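NAD nucleotidase (Haemophilus influenzae, PDB 3ZTV) degrades NAD to adenosine and nicotinamide riboside, acting as a zinc-dependent periplasmic pyrophosphatase and 5'-nucleotidase with highest activity on 5'-AMP. Local coordinates at residues H28-N33 / T39-G44; K163-S168 / V174-E179; L200-H203 / K208-E211; R237-P242 / K325-I330; E491-N494 / Q499-P502. All blocks are in the same frame, centred on the assembly; numbering follows the deposited sequence.

Contact 1: H28-N33 / T39-G44; sequences HETRIN and TKVDIG
Thr39 pairs with Ile32 near the turn of an antiparallel beta hairpin. Its N gives a hydrogen bond to Ile32 O, and its O takes one from Ile32 N. Lys40 follows in a non-hydrogen-bonded pair with Arg31. Its extended chain runs beside the Arg31 chain and crosses the Glu29 carboxylate, with Lys40 CD 3.4 Å from Glu29 OE2. The ion pair between Lys40 NZ and Glu29 OE2 is long, at 3.9 Å. Water 1 bridges it, donating to Glu29 OE2 at 2.6 Å and accepting from Lys40 NZ at 2.7 Å. Val41 turns to the other face. Its CG2 lies 3.7 Å from Thr30 CG2, and its CG1 meets Ile32 CD1. Asp42 returns to the Lys40 face, where Lys299 bridges its OD1 and Glu29 OE1. Ile43 sets CG1 between its backbone N and carbonyl carbon (chi1 51°). This places CG1 over the His28 ring, 4.1 Å from the centroid, in a CH-pi contact. The hairpin thus has a largely apolar face, packed on Met295 of strand 284-295, and a charged one. On the charged face Lys299 probably offsets the two neighbouring carboxylates, while Glu29 and its water probably ease the closeness of Lys40 and Arg31.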
# COMPACT_ATOMS: atom_id res chain seq x y z
N HIS A 28 -2.21 -32.54 23.32
CA HIS A 28 -1.40 -31.89 24.35
C HIS A 28 -2.27 -31.57 25.57
O HIS A 28 -3.50 -31.58 25.50
CB HIS A 28 -0.69 -30.65 23.80
CG HIS A 28 -1.61 -29.53 23.43
ND1 HIS A 28 -2.33 -29.50 22.25
CD2 HIS A 28 -1.92 -28.38 24.08
CE1 HIS A 28 -3.05 -28.40 22.20
NE2 HIS A 28 -2.81 -27.70 23.30
N GLU A 29 -1.62 -31.28 26.69
CA GLU A 29 -2.34 -31.05 27.93
C GLU A 29 -2.83 -29.61 28.05
O GLU A 29 -2.16 -28.67 27.60
CB GLU A 29 -1.44 -31.41 29.10
CG GLU A 29 -2.11 -31.41 30.46
CD GLU A 29 -1.17 -31.90 31.54
OE1 GLU A 29 -1.03 -33.13 31.71
OE2 GLU A 29 -0.54 -31.04 32.20
N THR A 30 -4.01 -29.44 28.65
CA THR A 30 -4.49 -28.12 29.02
C THR A 30 -5.26 -28.23 30.34
O THR A 30 -5.50 -29.34 30.83
CB THR A 30 -5.38 -27.50 27.91
OG1 THR A 30 -5.48 -26.08 28.11
CG2 THR A 30 -6.77 -28.11 27.93
N ARG A 31 -5.65 -27.10 30.91
CA ARG A 31 -6.41 -27.12 32.16
C ARG A 31 -7.76 -26.44 31.99
O ARG A 31 -7.86 -25.37 31.38
CB ARG A 31 -5.61 -26.46 33.28
CG ARG A 31 -4.28 -27.13 33.55
CD ARG A 31 -3.63 -26.56 34.79
NE ARG A 31 -2.24 -26.99 34.92
CZ ARG A 31 -1.47 -26.71 35.97
NH1 ARG A 31 -1.96 -26.01 36.98
NH2 ARG A 31 -0.22 -27.14 36.00
N ILE A 32 -8.80 -27.08 32.52
CA ILE A 32 -10.15 -26.56 32.47
C ILE A 32 -10.75 -26.55 33.87
O ILE A 32 -10.24 -27.21 34.79
CB ILE A 32 -11.06 -27.41 31.56
CG1 ILE A 32 -11.11 -28.86 32.05
CG2 ILE A 32 -10.60 -27.33 30.10
CD1 ILE A 32 -12.04 -29.75 31.24
N ASN A 33 -11.82 -25.78 34.05
CA ASN A 33 -12.60 -25.86 35.27
C ASN A 33 -13.83 -26.72 35.04
O ASN A 33 -14.78 -26.30 34.38
CB ASN A 33 -12.99 -24.46 35.76
CG ASN A 33 -13.34 -24.45 37.23
OD1 ASN A 33 -14.47 -24.73 37.62
ND2 ASN A 33 -12.35 -24.15 38.07
N THR A 39 -8.77 -28.97 36.39
CA THR A 39 -8.62 -30.33 35.92
C THR A 39 -7.68 -30.35 34.72
O THR A 39 -7.87 -29.59 33.76
CB THR A 39 -9.99 -30.91 35.52
OG1 THR A 39 -10.90 -30.77 36.62
CG2 THR A 39 -9.89 -32.37 35.14
N LYS A 40 -6.67 -31.21 34.77
CA LYS A 40 -5.79 -31.42 33.63
C LYS A 40 -6.44 -32.43 32.70
O LYS A 40 -6.89 -33.49 33.15
CB LYS A 40 -4.42 -31.95 34.08
CG LYS A 40 -3.50 -30.94 34.74
CD LYS A 40 -2.17 -31.59 35.12
CE LYS A 40 -1.18 -30.58 35.67
NZ LYS A 40 0.11 -31.22 36.04
N VAL A 41 -6.48 -32.08 31.42
CA VAL A 41 -7.06 -32.94 30.38
C VAL A 41 -6.17 -32.88 29.15
O VAL A 41 -5.32 -31.99 29.03
CB VAL A 41 -8.49 -32.48 30.00
CG1 VAL A 41 -9.39 -32.48 31.23
CG2 VAL A 41 -8.47 -31.09 29.34
N ASP A 42 -6.35 -33.84 28.24
CA ASP A 42 -5.68 -33.81 26.95
C ASP A 42 -6.65 -33.33 25.87
O ASP A 42 -7.82 -33.74 25.86
CB ASP A 42 -5.15 -35.20 26.58
CG ASP A 42 -4.01 -35.64 27.47
OD1 ASP A 42 -3.18 -34.78 27.84
OD2 ASP A 42 -3.96 -36.83 27.83
N ILE A 43 -6.15 -32.47 24.99
CA ILE A 43 -6.94 -31.96 23.86
C ILE A 43 -6.17 -32.09 22.55
O ILE A 43 -4.94 -32.17 22.53
CB ILE A 43 -7.33 -30.47 24.03
CG1 ILE A 43 -6.12 -29.60 24.37
CG2 ILE A 43 -8.41 -30.32 25.09
CD1 ILE A 43 -6.37 -28.10 24.24
N GLY A 44 -6.91 -32.14 21.46
CA GLY A 44 -6.32 -32.00 20.15
C GLY A 44 -5.69 -33.24 19.56
O GLY A 44 -6.06 -34.37 19.89
O HOH W 1 1.53 -31.53 33.71

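Contact 2: K163-S168 / V174-E179; sequences KTVNSS and VKFYDE
Thr164 and Val165, neighbours on helix 162-167, both press methyl groups against the ring of Phe176. Thr164 comes first and points its CB toward the strand. Its CG2 lies 3.6 Å from Phe176 CZ and nearly as close to CE2. The Thr164 side chain stands roughly perpendicular to that of Phe176, and the methyl meets the far end of the ring obliquely. The first torsion puts CG2 anti to the backbone N and leaves OG1 beside that N (chi1 -56°). OG1 bonds to Thr160 O, just ahead of the helix. That bond satisfies the hydroxyl, and the methyl is what meets the aromatic ring.

Val165 places CG2 over one face of the same ring. This methyl stands 3.9 Å from the ring centroid, 19° off the normal, in a CH-pi contact. It sits toward the CG and CD1 side, with CD1 at 3.7 Å from Val165 CG2. The Val165 and Phe176 side chains run antiparallel past one another. Phe176 also touches Val128 on strand 128-130, the antiparallel partner of strand 174-176.

Thr164 further touches Asn102, which binds one of the two zinc ions. The contact joins a helix that flanks the dinuclear metal centre to the small two-stranded sheet 128-130/174-176, in a calcineurin-like phosphoesterase domain.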
# COMPACT_ATOMS: atom_id res chain seq x y z
N LYS A 163 5.02 -9.48 9.44
CA LYS A 163 5.47 -10.56 10.32
C LYS A 163 6.26 -11.63 9.54
O LYS A 163 7.27 -12.15 10.03
CB LYS A 163 4.27 -11.19 11.04
CG LYS A 163 4.66 -12.31 11.99
CD LYS A 163 3.45 -12.85 12.74
CE LYS A 163 2.91 -11.84 13.75
NZ LYS A 163 1.89 -12.48 14.65
N THR A 164 5.80 -11.96 8.34
CA THR A 164 6.47 -12.96 7.51
C THR A 164 7.81 -12.43 6.99
O THR A 164 8.84 -13.09 7.12
CB THR A 164 5.58 -13.42 6.33
OG1 THR A 164 4.34 -13.91 6.86
CG2 THR A 164 6.26 -14.54 5.54
N VAL A 165 7.78 -11.24 6.42
CA VAL A 165 8.99 -10.63 5.85
C VAL A 165 10.05 -10.42 6.92
O VAL A 165 11.24 -10.71 6.70
CB VAL A 165 8.64 -9.30 5.14
CG1 VAL A 165 9.91 -8.52 4.78
CG2 VAL A 165 7.82 -9.58 3.90
N ASN A 166 9.64 -9.94 8.08
CA ASN A 166 10.57 -9.55 9.14
C ASN A 166 11.00 -10.72 10.02
O ASN A 166 12.18 -10.87 10.33
CB ASN A 166 9.97 -8.44 10.02
CG ASN A 166 9.79 -7.12 9.27
OD1 ASN A 166 10.51 -6.84 8.32
ND2 ASN A 166 8.83 -6.32 9.71
N SER A 167 10.05 -11.57 10.40
CA SER A 167 10.33 -12.60 11.40
C SER A 167 10.41 -14.03 10.87
O SER A 167 10.68 -14.96 11.63
CB SER A 167 9.30 -12.53 12.52
OG SER A 167 9.29 -11.25 13.12
N SER A 168 10.15 -14.21 9.58
CA SER A 168 10.40 -15.48 8.91
C SER A 168 11.46 -15.26 7.84
O SER A 168 12.08 -14.20 7.80
CB SER A 168 9.12 -16.07 8.31
OG SER A 168 9.32 -17.44 7.97
N VAL A 174 10.27 -13.78 -3.71
CA VAL A 174 8.86 -13.81 -3.32
C VAL A 174 8.42 -12.40 -2.93
O VAL A 174 8.98 -11.81 -2.02
CB VAL A 174 8.63 -14.75 -2.13
CG1 VAL A 174 7.14 -14.78 -1.76
CG2 VAL A 174 9.12 -16.15 -2.49
N LYS A 175 7.41 -11.87 -3.62
CA LYS A 175 6.94 -10.52 -3.39
C LYS A 175 5.64 -10.51 -2.57
O LYS A 175 4.74 -11.33 -2.80
CB LYS A 175 6.75 -9.78 -4.72
CG LYS A 175 8.01 -9.09 -5.28
CD LYS A 175 9.20 -10.03 -5.41
CE LYS A 175 10.39 -9.33 -6.07
NZ LYS A 175 10.18 -9.06 -7.54
N PHE A 176 5.57 -9.59 -1.62
CA PHE A 176 4.41 -9.47 -0.73
C PHE A 176 3.65 -8.17 -0.99
O PHE A 176 4.26 -7.14 -1.26
CB PHE A 176 4.87 -9.47 0.74
CG PHE A 176 5.37 -10.81 1.22
CD1 PHE A 176 6.63 -11.28 0.86
CD2 PHE A 176 4.57 -11.61 2.04
CE1 PHE A 176 7.08 -12.52 1.32
CE2 PHE A 176 5.03 -12.84 2.49
CZ PHE A 176 6.28 -13.29 2.13
N TYR A 177 2.33 -8.22 -0.86
CA TYR A 177 1.46 -7.07 -1.08
C TYR A 177 0.51 -6.84 0.09
O TYR A 177 0.10 -7.78 0.79
CB TYR A 177 0.72 -7.23 -2.42
CG TYR A 177 1.71 -7.21 -3.56
CD1 TYR A 177 2.14 -6.01 -4.11
CD2 TYR A 177 2.30 -8.39 -4.02
CE1 TYR A 177 3.09 -5.98 -5.13
CE2 TYR A 177 3.25 -8.37 -5.03
CZ TYR A 177 3.64 -7.16 -5.58
OH TYR A 177 4.60 -7.15 -6.57
N ASP A 178 0.18 -5.56 0.31
CA ASP A 178 -0.69 -5.15 1.41
C ASP A 178 -1.95 -5.99 1.53
O ASP A 178 -2.64 -6.25 0.54
CB ASP A 178 -1.06 -3.68 1.23
CG ASP A 178 -1.90 -3.17 2.38
OD1 ASP A 178 -1.36 -3.02 3.49
OD2 ASP A 178 -3.10 -2.90 2.16
N GLU A 179 -2.25 -6.40 2.76
CA GLU A 179 -3.41 -7.24 3.04
C GLU A 179 -4.74 -6.59 2.64
O GLU A 179 -5.54 -7.21 1.94
CB GLU A 179 -3.47 -7.63 4.53
CG GLU A 179 -2.26 -8.43 5.07
CD GLU A 179 -1.18 -7.55 5.72
OE1 GLU A 179 -1.06 -6.35 5.35
OE2 GLU A 179 -0.44 -8.08 6.60

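Contact 3: L200-H203 / K208-E211; sequences LLSH and KNIE
Ser202 and Asn209 meet through two hydrogen bonds, one given by each side chain. Ser202 OG donates to Asn209 OD1 at 2.7 Å. The hydroxyl lies in the carbonyl plane of the amide and uses a lone pair of OD1. In return Asn209 ND2 donates to the backbone Ser202 O at 3.2 Å. That bond is fairly straight, 161° at the hydrogen. The acceptor lies in the amide plane of Asn209, but the donor stands above the carbonyl plane of Ser202, 42° out of it. With chi1 at 171°, Ser202 OG sits anti to its own N and beside its carbonyl carbon. Hydroxyl and carbonyl can then both face the one amide.

Each group has further partners. Ser202 OG also accepts from Ala204 N, two residues on. Asn209 ND2 also bonds to Thr224 OG1, at the end of strand 221-224. Both residues are buried, so these bonds supply polar partners inside the domain.

The pair ties strand 198-203 to helix 206-215 within a beta-alpha-beta unit. The next residue, His203, points away from the helix. It is a probable zinc ligand, and its NE2 bonds to Asp20 OD1. With both amide ends engaged, the Asn209 side chain has its flip state set, and it probably steadies the backbone at Ser202, next to His203.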
# COMPACT_ATOMS: atom_id res chain seq x y z
N LEU A 200 -12.76 -15.28 2.34
CA LEU A 200 -11.35 -14.95 2.46
C LEU A 200 -10.73 -15.87 3.52
O LEU A 200 -11.17 -15.90 4.67
CB LEU A 200 -11.20 -13.48 2.86
CG LEU A 200 -9.79 -12.93 3.00
CD1 LEU A 200 -9.10 -12.91 1.64
CD2 LEU A 200 -9.81 -11.53 3.61
N LEU A 201 -9.74 -16.65 3.10
CA LEU A 201 -9.00 -17.58 3.96
C LEU A 201 -7.67 -16.89 4.27
O LEU A 201 -6.75 -16.86 3.44
CB LEU A 201 -8.78 -18.90 3.23
CG LEU A 201 -8.09 -20.02 4.00
CD1 LEU A 201 -8.82 -20.37 5.30
CD2 LEU A 201 -7.93 -21.26 3.13
N SER A 202 -7.60 -16.27 5.45
CA SER A 202 -6.57 -15.27 5.74
C SER A 202 -5.77 -15.51 7.01
O SER A 202 -6.31 -15.50 8.12
CB SER A 202 -7.19 -13.87 5.81
OG SER A 202 -6.24 -12.94 6.31
N HIS A 203 -4.46 -15.69 6.81
CA HIS A 203 -3.49 -15.73 7.91
C HIS A 203 -3.02 -14.34 8.35
O HIS A 203 -1.93 -14.20 8.92
CB HIS A 203 -2.25 -16.59 7.57
CG HIS A 203 -1.66 -17.26 8.77
ND1 HIS A 203 -0.62 -16.75 9.53
CD2 HIS A 203 -2.03 -18.41 9.38
CE1 HIS A 203 -0.37 -17.58 10.54
NE2 HIS A 203 -1.21 -18.59 10.46
N LYS A 208 -6.08 -7.69 11.87
CA LYS A 208 -6.10 -7.23 10.48
C LYS A 208 -7.36 -7.72 9.77
O LYS A 208 -7.95 -6.98 8.98
CB LYS A 208 -4.83 -7.68 9.74
CG LYS A 208 -4.82 -7.31 8.26
CD LYS A 208 -4.79 -5.80 8.01
CE LYS A 208 -3.55 -5.16 8.58
NZ LYS A 208 -3.46 -3.72 8.17
N ASN A 209 -7.81 -8.94 10.06
CA ASN A 209 -9.04 -9.45 9.45
C ASN A 209 -10.30 -8.68 9.89
O ASN A 209 -11.23 -8.50 9.10
CB ASN A 209 -9.20 -10.96 9.70
CG ASN A 209 -8.24 -11.79 8.89
OD1 ASN A 209 -7.62 -11.29 7.93
ND2 ASN A 209 -8.12 -13.07 9.24
N ILE A 210 -10.33 -8.25 11.15
CA ILE A 210 -11.40 -7.38 11.64
C ILE A 210 -11.37 -6.03 10.92
O ILE A 210 -12.42 -5.48 10.56
CB ILE A 210 -11.31 -7.24 13.18
CG1 ILE A 210 -11.70 -8.57 13.83
CG2 ILE A 210 -12.20 -6.11 13.68
CD1 ILE A 210 -11.31 -8.69 15.30
N GLU A 211 -10.18 -5.49 10.70
CA GLU A 211 -10.04 -4.27 9.91
C GLU A 211 -10.56 -4.47 8.48
O GLU A 211 -11.28 -3.61 7.95
CB GLU A 211 -8.58 -3.80 9.90
CG GLU A 211 -8.37 -2.41 9.34
CD GLU A 211 -6.90 -2.00 9.30
OE1 GLU A 211 -6.02 -2.87 9.50
OE2 GLU A 211 -6.63 -0.81 9.06

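Contact 4: R237-P242 / K325-I330; sequences RSLKLP and KSMKSI
Leu239 meets Met327 and Ile330, each tip to tip. Leu239 follows helix 234-238, whose end is closed by a Schellman motif with Lys240 at positive phi. Met327 and Ile330 are the first and last residues of a type I beta turn leading into strand 330-332. The contact therefore joins a helix C-terminus to a turn at the edge of the seven-stranded mixed sheet.

One methyl of Leu239 does most of the touching. Its CD1 lies 3.6 Å from Met327 CE, and Leu239 CG is 3.8 Å from the same CE. Beside the methionine, Leu239 CD1 also meets Ile330 CD1 at 3.7 Å. The Met327 chain leaves the backbone extended and then bends at its last torsion (chi3 63°). The bend brings CE, rather than SD, nearest to the leucine.

The next shell sets the two pieces. Glu235 of the helix accepts from the turn, with Lys328 N on OE2 and Ser329 N on OE1. Ser238 OG bonds back to Glu235 O, and it approaches Met327 CE only loosely. Ile330 also packs on Val293 and Met295 of strand 284-295 and on Leu236. On the helix side, Leu239 touches Leu34 of strand 28-34. One of the two bonds of the Schellman motif is Lys240 N to Arg237 O, 2.9 Å.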
# COMPACT_ATOMS: atom_id res chain seq x y z
N ARG A 237 -16.81 -20.85 27.91
CA ARG A 237 -16.53 -19.93 29.01
C ARG A 237 -16.74 -20.62 30.36
O ARG A 237 -15.99 -20.36 31.31
CB ARG A 237 -17.40 -18.68 28.92
CG ARG A 237 -17.07 -17.80 27.75
CD ARG A 237 -17.97 -16.57 27.67
NE ARG A 237 -17.68 -15.87 26.42
CZ ARG A 237 -18.47 -15.86 25.36
NH1 ARG A 237 -19.66 -16.44 25.37
NH2 ARG A 237 -18.07 -15.21 24.27
N SER A 238 -17.73 -21.50 30.45
CA SER A 238 -18.05 -22.17 31.72
C SER A 238 -16.92 -23.10 32.16
O SER A 238 -16.80 -23.41 33.35
CB SER A 238 -19.37 -22.94 31.62
OG SER A 238 -19.22 -24.18 30.94
N LEU A 239 -16.10 -23.54 31.21
CA LEU A 239 -14.96 -24.40 31.49
C LEU A 239 -13.69 -23.59 31.73
O LEU A 239 -12.61 -24.15 31.93
CB LEU A 239 -14.74 -25.38 30.34
CG LEU A 239 -15.81 -26.42 30.07
CD1 LEU A 239 -15.48 -27.21 28.81
CD2 LEU A 239 -15.96 -27.35 31.27
N LYS A 240 -13.83 -22.27 31.69
CA LYS A 240 -12.70 -21.37 31.89
C LYS A 240 -11.59 -21.57 30.84
O LYS A 240 -10.40 -21.36 31.10
CB LYS A 240 -12.17 -21.46 33.32
CG LYS A 240 -13.22 -21.06 34.35
CD LYS A 240 -12.62 -20.77 35.72
CE LYS A 240 -13.72 -20.45 36.73
NZ LYS A 240 -13.17 -20.09 38.07
N LEU A 241 -12.01 -21.97 29.64
CA LEU A 241 -11.14 -21.92 28.47
C LEU A 241 -10.88 -20.46 28.09
O LEU A 241 -11.67 -19.58 28.44
CB LEU A 241 -11.77 -22.70 27.32
CG LEU A 241 -11.77 -24.22 27.53
CD1 LEU A 241 -12.80 -24.90 26.63
CD2 LEU A 241 -10.37 -24.82 27.33
N PRO A 242 -9.77 -20.19 27.39
CA PRO A 242 -9.38 -18.80 27.12
C PRO A 242 -10.12 -18.17 25.93
O PRO A 242 -9.53 -17.79 24.90
CB PRO A 242 -7.87 -18.92 26.86
CG PRO A 242 -7.72 -20.28 26.28
CD PRO A 242 -8.72 -21.15 27.01
N LYS A 325 -19.88 -34.93 28.37
CA LYS A 325 -20.72 -35.57 27.37
C LYS A 325 -21.97 -34.75 27.06
O LYS A 325 -22.53 -34.85 25.96
CB LYS A 325 -21.11 -36.99 27.81
CG LYS A 325 -19.95 -37.97 27.81
CD LYS A 325 -20.34 -39.31 28.44
CE LYS A 325 -19.20 -40.31 28.32
NZ LYS A 325 -19.45 -41.56 29.09
N SER A 326 -22.40 -33.93 28.01
CA SER A 326 -23.63 -33.17 27.84
C SER A 326 -23.42 -31.88 27.05
O SER A 326 -24.38 -31.18 26.72
CB SER A 326 -24.25 -32.85 29.20
OG SER A 326 -23.50 -31.86 29.88
N MET A 327 -22.16 -31.56 26.74
CA MET A 327 -21.84 -30.29 26.09
C MET A 327 -21.72 -30.39 24.58
O MET A 327 -20.98 -31.22 24.06
CB MET A 327 -20.57 -29.70 26.69
CG MET A 327 -20.69 -29.51 28.18
SD MET A 327 -19.17 -28.94 28.95
CE MET A 327 -18.99 -27.37 28.13
N LYS A 328 -22.44 -29.51 23.89
CA LYS A 328 -22.46 -29.48 22.43
C LYS A 328 -21.10 -29.13 21.82
O LYS A 328 -20.77 -29.59 20.73
CB LYS A 328 -23.53 -28.47 21.97
CG LYS A 328 -23.71 -28.37 20.48
CD LYS A 328 -25.03 -27.69 20.14
CE LYS A 328 -25.36 -27.88 18.67
NZ LYS A 328 -25.06 -29.28 18.23
N SER A 329 -20.32 -28.32 22.53
CA SER A 329 -19.07 -27.78 21.99
C SER A 329 -17.83 -28.58 22.38
O SER A 329 -16.72 -28.18 22.08
CB SER A 329 -18.89 -26.33 22.43
OG SER A 329 -20.06 -25.55 22.15
N ILE A 330 -18.03 -29.69 23.10
CA ILE A 330 -16.95 -30.62 23.44
C ILE A 330 -17.17 -31.89 22.64
O ILE A 330 -18.27 -32.44 22.62
CB ILE A 330 -16.94 -30.97 24.95
CG1 ILE A 330 -16.75 -29.71 25.80
CG2 ILE A 330 -15.88 -32.04 25.26
CD1 ILE A 330 -15.43 -28.98 25.56

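Contact 5: E491-N494 / Q499-P502; sequences EVLN and QWEP
Trp500 lays its indole under Leu493, whose CB stands over the six-membered ring. This CH-pi contact is 3.9 Å from Leu493 CB to the ring centroid and only 4° off the normal. Leu493 CG is anti to the backbone N (chi1 -177°), and the chain carries CD1 on toward the pyrrole side, 3.9 Å from Trp500 NE1. At the ring edge, in its plane, lies Glu491 O, 3.8 Å from Trp500 CZ3. Arg473 of the neighbouring strand, outside both segments, adds a cation-pi contact to Trp500. The same arginine, through NE, pairs with Glu491 OE2.

The two segments form an antiparallel hairpin, with strand 500-502 at the edge of a four-stranded sheet in the C-terminal domain. Leu493 and Trp500 are a non-hydrogen-bonded pair. Val492 and Glu501 are the hydrogen-bonded pair beside them, and Asn494 N to Gln499 O adds a bond nearer the turn.

Across from the indole, Asn494 and Glu501 meet obliquely, amide and carboxylate planes 79° apart. Asn494 ND2 donates to Glu501 OE2 at 3.0 Å, from above the carboxylate plane, and weakly to OE1. Asn494 OD1 accepts from Thr497 N within the turn. Water 3 donates to both Glu501 OE1 and Val492 O, at 2.8 Å each. Water 2 donates to Glu491 OE1 at 2.7 Å and only weakly to Trp500 O.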
# COMPACT_ATOMS: atom_id res chain seq x y z
N GLU A 491 26.34 -2.11 26.97
CA GLU A 491 26.65 -2.02 25.55
C GLU A 491 25.74 -2.93 24.74
O GLU A 491 25.32 -4.00 25.21
CB GLU A 491 28.10 -2.42 25.29
CG GLU A 491 29.14 -1.57 26.01
CD GLU A 491 30.49 -2.23 26.00
OE1 GLU A 491 31.25 -2.01 25.03
OE2 GLU A 491 30.79 -3.00 26.94
N VAL A 492 25.45 -2.50 23.52
CA VAL A 492 24.68 -3.30 22.57
C VAL A 492 25.48 -3.48 21.28
O VAL A 492 26.11 -2.53 20.79
CB VAL A 492 23.33 -2.64 22.26
CG1 VAL A 492 22.60 -3.40 21.16
CG2 VAL A 492 22.48 -2.56 23.53
N LEU A 493 25.48 -4.69 20.75
CA LEU A 493 26.19 -5.02 19.52
C LEU A 493 25.51 -4.40 18.30
O LEU A 493 24.33 -4.65 18.04
CB LEU A 493 26.29 -6.54 19.36
CG LEU A 493 27.07 -7.10 18.17
CD1 LEU A 493 28.47 -6.50 18.10
CD2 LEU A 493 27.13 -8.62 18.24
N ASN A 494 26.25 -3.58 17.56
CA ASN A 494 25.74 -3.04 16.30
C ASN A 494 25.64 -4.16 15.28
O ASN A 494 26.65 -4.72 14.86
CB ASN A 494 26.65 -1.91 15.79
CG ASN A 494 26.07 -1.21 14.57
OD1 ASN A 494 25.57 -1.85 13.65
ND2 ASN A 494 26.14 0.12 14.57
N GLN A 499 30.26 -3.95 15.73
CA GLN A 499 31.03 -3.36 16.81
C GLN A 499 30.13 -3.12 18.01
O GLN A 499 28.97 -2.74 17.86
CB GLN A 499 31.65 -2.03 16.36
CG GLN A 499 32.71 -2.15 15.28
CD GLN A 499 34.01 -2.71 15.80
OE1 GLN A 499 34.49 -2.32 16.87
NE2 GLN A 499 34.60 -3.64 15.06
N TRP A 500 30.66 -3.33 19.22
CA TRP A 500 29.90 -3.00 20.42
C TRP A 500 29.85 -1.49 20.61
O TRP A 500 30.85 -0.79 20.41
CB TRP A 500 30.49 -3.69 21.65
CG TRP A 500 30.33 -5.19 21.62
CD1 TRP A 500 31.18 -6.10 21.06
CD2 TRP A 500 29.24 -5.95 22.17
NE1 TRP A 500 30.70 -7.37 21.23
CE2 TRP A 500 29.51 -7.31 21.91
CE3 TRP A 500 28.07 -5.61 22.86
CZ2 TRP A 500 28.65 -8.33 22.32
CZ3 TRP A 500 27.22 -6.63 23.26
CH2 TRP A 500 27.51 -7.97 22.99
N GLU A 501 28.69 -0.98 20.99
CA GLU A 501 28.47 0.45 21.19
C GLU A 501 27.73 0.66 22.50
O GLU A 501 27.03 -0.24 22.97
CB GLU A 501 27.64 1.03 20.05
CG GLU A 501 28.22 0.82 18.66
CD GLU A 501 27.29 1.30 17.56
OE1 GLU A 501 26.05 1.26 17.76
OE2 GLU A 501 27.79 1.72 16.49
N PRO A 502 27.87 1.85 23.11
CA PRO A 502 27.08 2.15 24.31
C PRO A 502 25.59 2.11 23.98
O PRO A 502 25.19 2.52 22.90
CB PRO A 502 27.52 3.58 24.67
CG PRO A 502 28.14 4.13 23.44
CD PRO A 502 28.72 2.98 22.69
O HOH W 2 30.82 0.33 23.69
O HOH W 3 24.74 -0.69 19.21

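How the contacts relate
Contact 1 closes a hairpin near the N terminus. Contact 2 then closes a short loop from helix 162-167 to strand 174-176. Contact 3 follows inside a beta-alpha-beta unit. Contact 4 ties the end of helix 234-238 to the turn before strand 330-332, joining segments whose nearest ends are 83 residues apart. Contact 5 closes a hairpin in the C-terminal domain. All five run in series; none nest or cross. Contacts 1 and 4 touch: Asn33 N lies 2.8 Å from Leu239 O, a probable hydrogen bond, and Ile32 packs on Leu241. Contacts 2 and 3 touch through Glu179 and Lys208. Contact 5 touches none; the closest centre, that of contact 2, is about 29 Å away.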